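Local coordinates for protein esterase (Rhizomucor miehei CAU432, PDB 4WY8) that hydrolyses carboxylic ester bonds as a fungal carboxylesterase with an alpha/beta hydrolase fold, at residues Pro49-Glu54 / Leu107-Arg112. Residues are numbered along the deposited sequence; the frame is centred on the assembly and turned at random.
Sequences PDVYLE and LTVRAR
At the edge of the alpha/beta hydrolase sheet, on the way into the outermost strand 51-59, Pro49 packs on Val109, and Val51 on Thr108 and Val109, in the last turn of helix 101-111. Val109 does most of the touching. Its two methyls fork around the CB corner of the proline ring, Val109 CG1 and CG2 each lying 3.8 Å from Pro49 CB. Pro49 CG reaches Val109 CG2 at 4.0 Å. The two side chains meet at roughly a right angle. Val109 CG1 lies beside the backbone N (chi1 -57°), hence anti to the carbonyl carbon, and from there it also meets the backbone, 3.8 Å from Asp50 O, a plain van der Waals approach. One step along, Val51 sends a single methyl across: its CG1 sits 4.0 Å from Thr108 CG2 and 4.1 Å from Val109 CG1, touching both helix residues at once. Thr108 divides its two branches. The methyl faces Val51, whereas OG1 is hydrogen-bonded with Val104 O within the helix and with Thr71 OG1 on the neighbouring strand 65-73. Tyr105, one turn back, continues the helix surface under Pro49, Val51 and Leu53. No hydrogen bond or salt bridge spans the two segments, which bury just 150 Å² together; apolar packing without directional bonds sets closeness and shape fit here, while backbone bonds of Tyr52 with Arg72 and Glu54 with Ile70 fix the strand's position in the sheet.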
# COMPACT_ATOMS: atom_id res chain seq x y z
N PRO A 49 -17.89 -3.35 14.24
CA PRO A 49 -17.94 -2.03 14.87
C PRO A 49 -19.36 -1.52 14.98
O PRO A 49 -20.21 -1.90 14.18
CB PRO A 49 -17.12 -1.13 13.93
CG PRO A 49 -16.35 -2.07 13.07
CD PRO A 49 -17.19 -3.30 12.95
N ASP A 50 -19.61 -0.68 15.97
CA ASP A 50 -20.89 -0.01 16.15
C ASP A 50 -20.98 1.25 15.30
O ASP A 50 -20.05 2.08 15.30
CB ASP A 50 -21.05 0.37 17.62
CG ASP A 50 -21.20 -0.83 18.51
OD1 ASP A 50 -21.95 -1.76 18.15
OD2 ASP A 50 -20.51 -0.84 19.56
N VAL A 51 -22.09 1.42 14.60
CA VAL A 51 -22.25 2.61 13.78
C VAL A 51 -23.64 3.17 13.96
O VAL A 51 -24.58 2.45 14.29
CB VAL A 51 -22.01 2.33 12.25
CG1 VAL A 51 -20.59 1.78 11.98
CG2 VAL A 51 -23.07 1.38 11.69
N TYR A 52 -23.75 4.46 13.72
CA TYR A 52 -25.04 5.11 13.57
C TYR A 52 -25.48 4.93 12.12
O TYR A 52 -24.80 5.41 11.22
CB TYR A 52 -24.94 6.59 13.95
CG TYR A 52 -26.25 7.33 13.80
CD1 TYR A 52 -27.06 7.57 14.91
CD2 TYR A 52 -26.70 7.75 12.56
CE1 TYR A 52 -28.28 8.22 14.77
CE2 TYR A 52 -27.92 8.40 12.42
CZ TYR A 52 -28.70 8.63 13.52
OH TYR A 52 -29.91 9.28 13.37
N LEU A 53 -26.63 4.28 11.89
CA LEU A 53 -27.08 4.01 10.53
C LEU A 53 -28.40 4.71 10.22
O LEU A 53 -29.30 4.75 11.04
CB LEU A 53 -27.20 2.50 10.28
CG LEU A 53 -27.63 2.09 8.87
CD1 LEU A 53 -26.94 0.81 8.41
CD2 LEU A 53 -29.12 1.87 8.82
N GLU A 54 -28.48 5.26 9.01
CA GLU A 54 -29.66 5.97 8.54
C GLU A 54 -30.02 5.52 7.14
O GLU A 54 -29.15 5.45 6.27
CB GLU A 54 -29.41 7.50 8.54
CG GLU A 54 -30.46 8.30 7.73
CD GLU A 54 -30.23 9.82 7.73
OE1 GLU A 54 -31.10 10.56 7.20
OE2 GLU A 54 -29.16 10.27 8.21
N LEU A 107 -14.67 0.73 7.50
CA LEU A 107 -14.24 1.96 6.84
C LEU A 107 -14.82 3.19 7.56
O LEU A 107 -14.15 4.18 7.80
CB LEU A 107 -14.70 1.92 5.38
CG LEU A 107 -14.29 3.10 4.48
CD1 LEU A 107 -12.74 3.28 4.38
CD2 LEU A 107 -14.93 2.94 3.10
N THR A 108 -16.10 3.09 7.90
CA THR A 108 -16.79 4.13 8.63
C THR A 108 -16.05 4.49 9.90
O THR A 108 -15.75 5.68 10.11
CB THR A 108 -18.21 3.70 9.01
OG1 THR A 108 -18.98 3.47 7.81
CG2 THR A 108 -18.86 4.78 9.89
N VAL A 109 -15.73 3.51 10.75
CA VAL A 109 -15.12 3.93 12.03
C VAL A 109 -13.63 4.20 11.92
O VAL A 109 -13.08 5.00 12.70
CB VAL A 109 -15.34 2.89 13.15
CG1 VAL A 109 -16.85 2.64 13.34
CG2 VAL A 109 -14.65 1.58 12.80
N ARG A 110 -12.95 3.57 10.97
CA ARG A 110 -11.52 3.83 10.84
C ARG A 110 -11.27 5.20 10.21
O ARG A 110 -10.37 5.90 10.62
CB ARG A 110 -10.83 2.74 10.03
CG ARG A 110 -10.79 1.39 10.75
CD ARG A 110 -10.01 0.37 9.93
NE ARG A 110 -10.33 -1.01 10.28
CZ ARG A 110 -9.52 -2.04 10.06
NH1 ARG A 110 -8.32 -1.85 9.50
NH2 ARG A 110 -9.91 -3.27 10.39
N ALA A 111 -12.07 5.58 9.23
CA ALA A 111 -11.88 6.86 8.56
C ALA A 111 -12.59 7.98 9.31
O ALA A 111 -12.32 9.15 9.07
CB ALA A 111 -12.38 6.79 7.11
N ARG A 112 -13.48 7.61 10.23
CA ARG A 112 -14.35 8.57 10.91
C ARG A 112 -15.06 9.42 9.87
O ARG A 112 -14.96 10.64 9.85
CB ARG A 112 -13.55 9.45 11.90
CG ARG A 112 -13.09 8.68 13.12
CD ARG A 112 -12.55 9.57 14.25
NE ARG A 112 -13.57 10.48 14.76
CZ ARG A 112 -14.48 10.13 15.66
NH1 ARG A 112 -14.50 8.90 16.14
NH2 ARG A 112 -15.38 11.01 16.07